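Local coordinates for SAM dependent methyltransferase (Agrobacterium tumefaciens, PDB 2IGT), which binds S-adenosylmethionine and probably transfers its methyl group to an acceptor substrate, at residues G162-A167 and I188-E193. Sequence-based numbering, arbitrary orientation.
Sequences GYTGVA and IGWAKE. With SAM (S-adenosylmethionine), chain D; ACY (acetic acid), chain G; FMT (formic acid), chain I.
Y163 and W190 meet at their ring carbons, CE1 of Y163 lying 4.4 Å from CZ3 of W190. The tyrosine carbon sits at the indole edge, near its plane, so the rings do not stack. T164 CG2 fills the corner between them. It lies over the centre of the Y163 ring, 3.8 Å above its plane, and reaches CE3 of W190 at 4.0 Å, oblique to the indole. With chi1 at 57°, CG2 is anti to the carbonyl carbon and against both rings, while OG1 is hydrogen-bonded to G132 O.

The backbones come close at T164 and A191. T164 O faces A191, 3.4 Å from its CA in a CH...O contact, and accepts a hydrogen bond from N194. T164 belongs to the type II' turn from G162 to G165, leading into helix 166-173.

Y163 also belongs to the cofactor pocket: SAM O3' lies at its ring edge, 3.5 Å from Y163 CD1, beside CE1. Y163 OH donates to O1 of formic acid, probably from the crystallisation liquor, at 2.8 Å. No hydrogen bond joins the segments. The contact is therefore mainly van der Waals, with helix 185-198 backing the cofactor-binding loop after strand 156-160 of the methyltransferase fold.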
loop_
_atom_site.group_PDB
_atom_site.type_symbol
_atom_site.label_atom_id
_atom_site.label_comp_id
_atom_site.label_asym_id
_atom_site.label_seq_id
_atom_site.Cartn_x
_atom_site.Cartn_y
_atom_site.Cartn_z
ATOM N N GLY A 162 18.515 -4.648 -11.737
ATOM C CA GLY A 162 19.892 -4.598 -11.233
ATOM C C GLY A 162 20.071 -4.616 -9.716
ATOM O O GLY A 162 21.182 -4.850 -9.236
ATOM N N TYR A 163 18.995 -4.361 -8.969
ATOM C CA TYR A 163 19.027 -4.520 -7.502
ATOM C C TYR A 163 20.115 -3.601 -6.903
ATOM O O TYR A 163 20.174 -2.420 -7.266
ATOM C CB TYR A 163 19.228 -6.010 -7.159
ATOM C CG TYR A 163 19.151 -6.386 -5.699
ATOM C CD1 TYR A 163 18.095 -5.952 -4.901
ATOM C CD2 TYR A 163 20.128 -7.215 -5.122
ATOM C CE1 TYR A 163 18.004 -6.325 -3.552
ATOM C CE2 TYR A 163 20.051 -7.585 -3.771
ATOM C CZ TYR A 163 18.981 -7.150 -3.001
ATOM O OH TYR A 163 18.866 -7.494 -1.657
ATOM N N THR A 164 20.994 -4.120 -6.039
ATOM C CA THR A 164 21.987 -3.271 -5.399
ATOM C C THR A 164 23.196 -2.998 -6.301
ATOM O O THR A 164 24.124 -2.326 -5.882
ATOM C CB THR A 164 22.443 -3.852 -4.051
ATOM O OG1 THR A 164 22.968 -5.175 -4.257
ATOM C CG2 THR A 164 21.259 -3.881 -3.014
ATOM N N GLY A 165 23.173 -3.538 -7.523
ATOM C CA GLY A 165 24.093 -3.117 -8.585
ATOM C C GLY A 165 25.537 -3.561 -8.495
ATOM O O GLY A 165 26.390 -2.957 -9.129
ATOM N N VAL A 166 25.831 -4.644 -7.779
ATOM C CA VAL A 166 27.234 -5.088 -7.712
ATOM C C VAL A 166 27.761 -5.456 -9.119
ATOM O O VAL A 166 28.895 -5.124 -9.467
ATOM C CB VAL A 166 27.457 -6.222 -6.687
ATOM C CG1 VAL A 166 28.918 -6.746 -6.748
ATOM C CG2 VAL A 166 27.175 -5.697 -5.304
ATOM N N ALA A 167 26.922 -6.085 -9.951
ATOM C CA ALA A 167 27.344 -6.370 -11.346
ATOM C C ALA A 167 27.639 -5.080 -12.109
ATOM O O ALA A 167 28.575 -5.014 -12.919
ATOM C CB ALA A 167 26.287 -7.205 -12.087
ATOM N N ILE A 188 17.533 1.740 -6.387
ATOM C CA ILE A 188 18.464 2.605 -7.143
ATOM C C ILE A 188 19.306 3.380 -6.130
ATOM O O ILE A 188 20.510 3.513 -6.300
ATOM C CB ILE A 188 17.746 3.583 -8.114
ATOM C CG1 ILE A 188 17.077 2.844 -9.298
ATOM C CG2 ILE A 188 18.704 4.680 -8.612
ATOM C CD1 ILE A 188 18.020 2.185 -10.258
ATOM N N GLY A 189 18.655 3.900 -5.084
ATOM C CA GLY A 189 19.363 4.631 -4.031
ATOM C C GLY A 189 20.442 3.795 -3.356
ATOM O O GLY A 189 21.540 4.279 -3.122
ATOM N N TRP A 190 20.134 2.537 -3.063
ATOM C CA TRP A 190 21.109 1.599 -2.495
ATOM C C TRP A 190 22.292 1.364 -3.432
ATOM O O TRP A 190 23.440 1.334 -2.994
ATOM C CB TRP A 190 20.445 0.228 -2.246
ATOM C CG TRP A 190 19.410 0.221 -1.180
ATOM C CD1 TRP A 190 19.255 1.117 -0.152
ATOM C CD2 TRP A 190 18.402 -0.784 -0.995
ATOM N NE1 TRP A 190 18.188 0.736 0.647
ATOM C CE2 TRP A 190 17.650 -0.423 0.143
ATOM C CE3 TRP A 190 18.051 -1.947 -1.704
ATOM C CZ2 TRP A 190 16.569 -1.193 0.602
ATOM C CZ3 TRP A 190 16.973 -2.710 -1.247
ATOM C CH2 TRP A 190 16.246 -2.318 -0.108
ATOM N N ALA A 191 21.999 1.167 -4.718
ATOM C CA ALA A 191 23.041 0.941 -5.708
ATOM C C ALA A 191 23.978 2.152 -5.795
ATOM O O ALA A 191 25.206 2.002 -5.857
ATOM C CB ALA A 191 22.416 0.605 -7.073
ATOM N N LYS A 192 23.393 3.348 -5.799
ATOM C CA LYS A 192 24.163 4.600 -5.814
ATOM C C LYS A 192 25.053 4.739 -4.578
ATOM O O LYS A 192 26.208 5.172 -4.682
ATOM C CB LYS A 192 23.216 5.805 -5.927
ATOM C CG LYS A 192 22.597 5.979 -7.318
ATOM C CD LYS A 192 21.639 7.167 -7.327
ATOM C CE LYS A 192 21.005 7.368 -8.684
ATOM N NZ LYS A 192 20.024 8.484 -8.647
ATOM N N GLU A 193 24.517 4.387 -3.408
ATOM C CA GLU A 193 25.320 4.321 -2.192
ATOM C C GLU A 193 26.537 3.406 -2.376
ATOM O O GLU A 193 27.627 3.758 -1.940
ATOM C CB GLU A 193 24.496 3.848 -0.993
ATOM C CG GLU A 193 23.633 4.909 -0.367
ATOM C CD GLU A 193 22.889 4.391 0.843
ATOM O OE1 GLU A 193 23.553 3.937 1.795
ATOM O OE2 GLU A 193 21.632 4.423 0.832
HETATM N N SAM D . 16.133 -11.623 -8.964
HETATM C CA SAM D . 16.252 -11.875 -7.502
HETATM C C SAM D . 15.004 -12.637 -7.019
HETATM O O SAM D . 14.032 -12.872 -7.760
HETATM O OXT SAM D . 14.960 -13.060 -5.856
HETATM C CB SAM D . 16.472 -10.555 -6.728
HETATM C CG SAM D . 15.225 -9.682 -6.452
HETATM S SD SAM D . 14.464 -8.991 -7.970
HETATM C CE SAM D . 14.759 -10.172 -9.269
HETATM C "C5'" SAM D . 15.783 -7.859 -8.483
HETATM C "C4'" SAM D . 15.289 -6.439 -8.695
HETATM O "O4'" SAM D . 14.213 -6.435 -9.619
HETATM C "C3'" SAM D . 14.716 -5.745 -7.454
HETATM O "O3'" SAM D . 15.631 -4.756 -7.010
HETATM C "C2'" SAM D . 13.374 -5.130 -7.880
HETATM O "O2'" SAM D . 13.207 -3.779 -7.496
HETATM C "C1'" SAM D . 13.494 -5.239 -9.410
HETATM N N9 SAM D . 12.243 -5.304 -10.162
HETATM C C8 SAM D . 11.085 -6.001 -9.866
HETATM N N7 SAM D . 10.200 -5.804 -10.861
HETATM C C5 SAM D . 10.759 -4.984 -11.795
HETATM C C6 SAM D . 10.281 -4.432 -12.990
HETATM N N6 SAM D . 9.064 -4.707 -13.433
HETATM N N1 SAM D . 11.127 -3.630 -13.752
HETATM C C2 SAM D . 12.385 -3.337 -13.288
HETATM N N3 SAM D . 12.858 -3.849 -12.087
HETATM C C4 SAM D . 12.041 -4.656 -11.349
HETATM C C ACY G . 17.773 7.603 -6.005
HETATM O O ACY G . 18.990 7.809 -6.110
HETATM O OXT ACY G . 17.019 7.520 -6.998
HETATM C CH3 ACY G . 17.216 7.455 -4.618
HETATM C C FMT I . 20.363 -11.020 -1.026
HETATM O O1 FMT I . 20.335 -9.790 -0.964
HETATM O O2 FMT I . 20.444 -11.782 -0.062
#